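Local coordinates for transcriptional regulator, MarR/EmrR family (Clostridium acetobutylicum, PDB 3JW4), which probably binds DNA as a winged helix-turn-helix transcription factor of the MarR family, regulating gene expression, at residues B[85-90]-B[99-104]. Sequence-based numbering, arbitrary orientation.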
# COMPACT_ATOMS: atom_id res chain seq x y z
N GLY B 85 17.83 -19.27 -12.11
CA GLY B 85 18.43 -20.38 -11.39
C GLY B 85 18.10 -20.38 -9.91
O GLY B 85 18.82 -20.99 -9.13
N TYR B 86 17.03 -19.69 -9.50
CA TYR B 86 16.68 -19.55 -8.09
C TYR B 86 15.69 -20.61 -7.62
O TYR B 86 15.65 -20.92 -6.45
CB TYR B 86 16.07 -18.18 -7.80
CG TYR B 86 16.97 -16.99 -8.04
CD1 TYR B 86 18.25 -16.94 -7.55
CD2 TYR B 86 16.49 -15.87 -8.71
CE1 TYR B 86 19.08 -15.81 -7.75
CE2 TYR B 86 17.30 -14.71 -8.90
CZ TYR B 86 18.58 -14.70 -8.43
OH TYR B 86 19.35 -13.60 -8.60
N ILE B 87 14.85 -21.09 -8.52
CA ILE B 87 13.86 -22.11 -8.19
C ILE B 87 13.83 -23.14 -9.30
O ILE B 87 14.31 -22.87 -10.42
CB ILE B 87 12.44 -21.54 -8.01
CG1 ILE B 87 11.90 -20.95 -9.31
CG2 ILE B 87 12.40 -20.44 -6.86
CD1 ILE B 87 10.43 -20.50 -9.24
N GLU B 88 13.30 -24.32 -9.00
CA GLU B 88 13.11 -25.39 -9.97
C GLU B 88 11.77 -26.06 -9.70
O GLU B 88 11.18 -25.90 -8.63
CB GLU B 88 14.21 -26.45 -9.88
CG GLU B 88 14.28 -27.13 -8.53
CD GLU B 88 15.16 -28.39 -8.47
OE1 GLU B 88 15.82 -28.75 -9.48
OE2 GLU B 88 15.19 -29.01 -7.37
N ARG B 89 11.31 -26.80 -10.68
CA ARG B 89 10.09 -27.57 -10.57
C ARG B 89 10.51 -29.01 -10.62
O ARG B 89 11.18 -29.42 -11.54
CB ARG B 89 9.14 -27.23 -11.70
CG ARG B 89 8.66 -25.76 -11.63
CD ARG B 89 8.11 -25.29 -12.98
NE ARG B 89 7.03 -24.31 -12.80
CZ ARG B 89 7.04 -23.03 -13.22
NH1 ARG B 89 8.08 -22.51 -13.86
NH2 ARG B 89 5.98 -22.26 -12.98
N ARG B 90 10.16 -29.77 -9.60
CA ARG B 90 10.53 -31.17 -9.49
C ARG B 90 9.31 -32.04 -9.62
O ARG B 90 8.28 -31.76 -9.00
CB ARG B 90 11.14 -31.46 -8.12
CG ARG B 90 12.47 -30.80 -7.82
CD ARG B 90 13.02 -31.40 -6.52
NE ARG B 90 13.85 -30.48 -5.74
CZ ARG B 90 14.13 -30.67 -4.45
NH1 ARG B 90 13.64 -31.72 -3.79
NH2 ARG B 90 14.90 -29.81 -3.79
N LYS B 99 3.86 -30.81 -10.90
CA LYS B 99 5.21 -30.58 -10.37
C LYS B 99 5.21 -29.68 -9.13
O LYS B 99 4.39 -28.77 -9.02
CB LYS B 99 6.09 -29.96 -11.44
CG LYS B 99 6.50 -30.94 -12.52
CD LYS B 99 7.26 -30.20 -13.61
CE LYS B 99 7.75 -31.13 -14.69
NZ LYS B 99 8.50 -30.35 -15.70
N ASN B 100 6.14 -29.93 -8.21
CA ASN B 100 6.29 -29.13 -6.99
C ASN B 100 7.42 -28.13 -7.20
O ASN B 100 8.43 -28.46 -7.83
CB ASN B 100 6.63 -30.02 -5.78
CG ASN B 100 5.43 -30.82 -5.23
OD1 ASN B 100 5.62 -31.90 -4.74
ND2 ASN B 100 4.22 -30.28 -5.28
N ILE B 101 7.29 -26.95 -6.60
CA ILE B 101 8.25 -25.88 -6.77
C ILE B 101 9.20 -25.88 -5.55
O ILE B 101 8.74 -25.95 -4.38
CB ILE B 101 7.51 -24.52 -6.95
CG1 ILE B 101 6.54 -24.60 -8.15
CG2 ILE B 101 8.49 -23.38 -7.09
CD1 ILE B 101 5.53 -23.50 -8.20
N TYR B 102 10.50 -25.86 -5.81
CA TYR B 102 11.50 -25.79 -4.75
C TYR B 102 12.49 -24.68 -5.02
O TYR B 102 12.71 -24.31 -6.14
CB TYR B 102 12.27 -27.10 -4.67
CG TYR B 102 11.42 -28.26 -4.23
CD1 TYR B 102 10.67 -28.97 -5.15
CD2 TYR B 102 11.37 -28.64 -2.90
CE1 TYR B 102 9.90 -30.05 -4.76
CE2 TYR B 102 10.57 -29.72 -2.50
CZ TYR B 102 9.84 -30.41 -3.44
OH TYR B 102 9.06 -31.48 -3.10
N VAL B 103 13.08 -24.14 -3.96
CA VAL B 103 14.16 -23.20 -4.09
C VAL B 103 15.46 -23.97 -4.36
O VAL B 103 15.70 -25.05 -3.86
CB VAL B 103 14.23 -22.31 -2.84
CG1 VAL B 103 15.29 -21.32 -2.94
CG2 VAL B 103 12.88 -21.54 -2.72
N LEU B 104 16.27 -23.45 -5.25
CA LEU B 104 17.60 -24.03 -5.44
C LEU B 104 18.57 -23.34 -4.46
O LEU B 104 18.24 -22.29 -3.94
CB LEU B 104 18.01 -23.80 -6.89
CG LEU B 104 17.33 -24.69 -7.93
CD1 LEU B 104 17.54 -24.14 -9.38
CD2 LEU B 104 17.88 -26.11 -7.81
O HOH W 1 15.93 -27.67 -4.88
O HOH W 2 11.52 -33.61 -3.61
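Arg-90 and Tyr-102 both carry CG beside the backbone N and anti to the carbonyl carbon (chi1 -66° in each), and the stretched-out arginine chain runs across the tyrosine and brings its guanidinium flat over one face of the ring. The two planes lie 8° apart, and Arg-90 CZ sits 3.8 Å from the centroid of the Tyr-102 ring, a stacked cation-pi pair. Glu-88, on the same face of the hairpin, helps hold the guanidinium, together with the ring and a water: its OE2 takes a salt-bridging hydrogen bond from Arg-90 NE at 2.6 Å, on the anti side but tilted 32° out of the carboxylate plane. The water accepts from Arg-90 NH2 and donates both to Glu-88 OE2 and to Val-103 O, tying the charged pair to the second strand. Leu-104 CD2 lies over the carboxylate face away from Arg-90 NE, 3.6 Å from Glu-88 CD.

Beneath these side chains the strands pair antiparallel. Glu-88 and Tyr-102 form a hydrogen-bonded pair with both bonds at 2.9 Å (Glu-88 N to Tyr-102 O, Tyr-102 N to Glu-88 O), and Arg-90 with Asn-100 forms the next. Leu-104 N, at the N-cap of helix 105-126, bonds to Tyr-86 O and extends the pairing past the strand.

The opposite face carries Ile-87, Arg-89, Ile-101 and Val-103. Ile-87 and Ile-101 are neighbours with roughly parallel side chains, CD1 of Ile-87 4.1 Å from CG2 of Ile-101. This two-stranded hairpin is the wing of the MarR-type winged helix-turn-helix domain. Its largely apolar face packs Ile-87 on helix 74-83, which Arg-89 also grips through a salt bridge to Glu-82, while Ile-101 and Val-103 rest on helix 41-53.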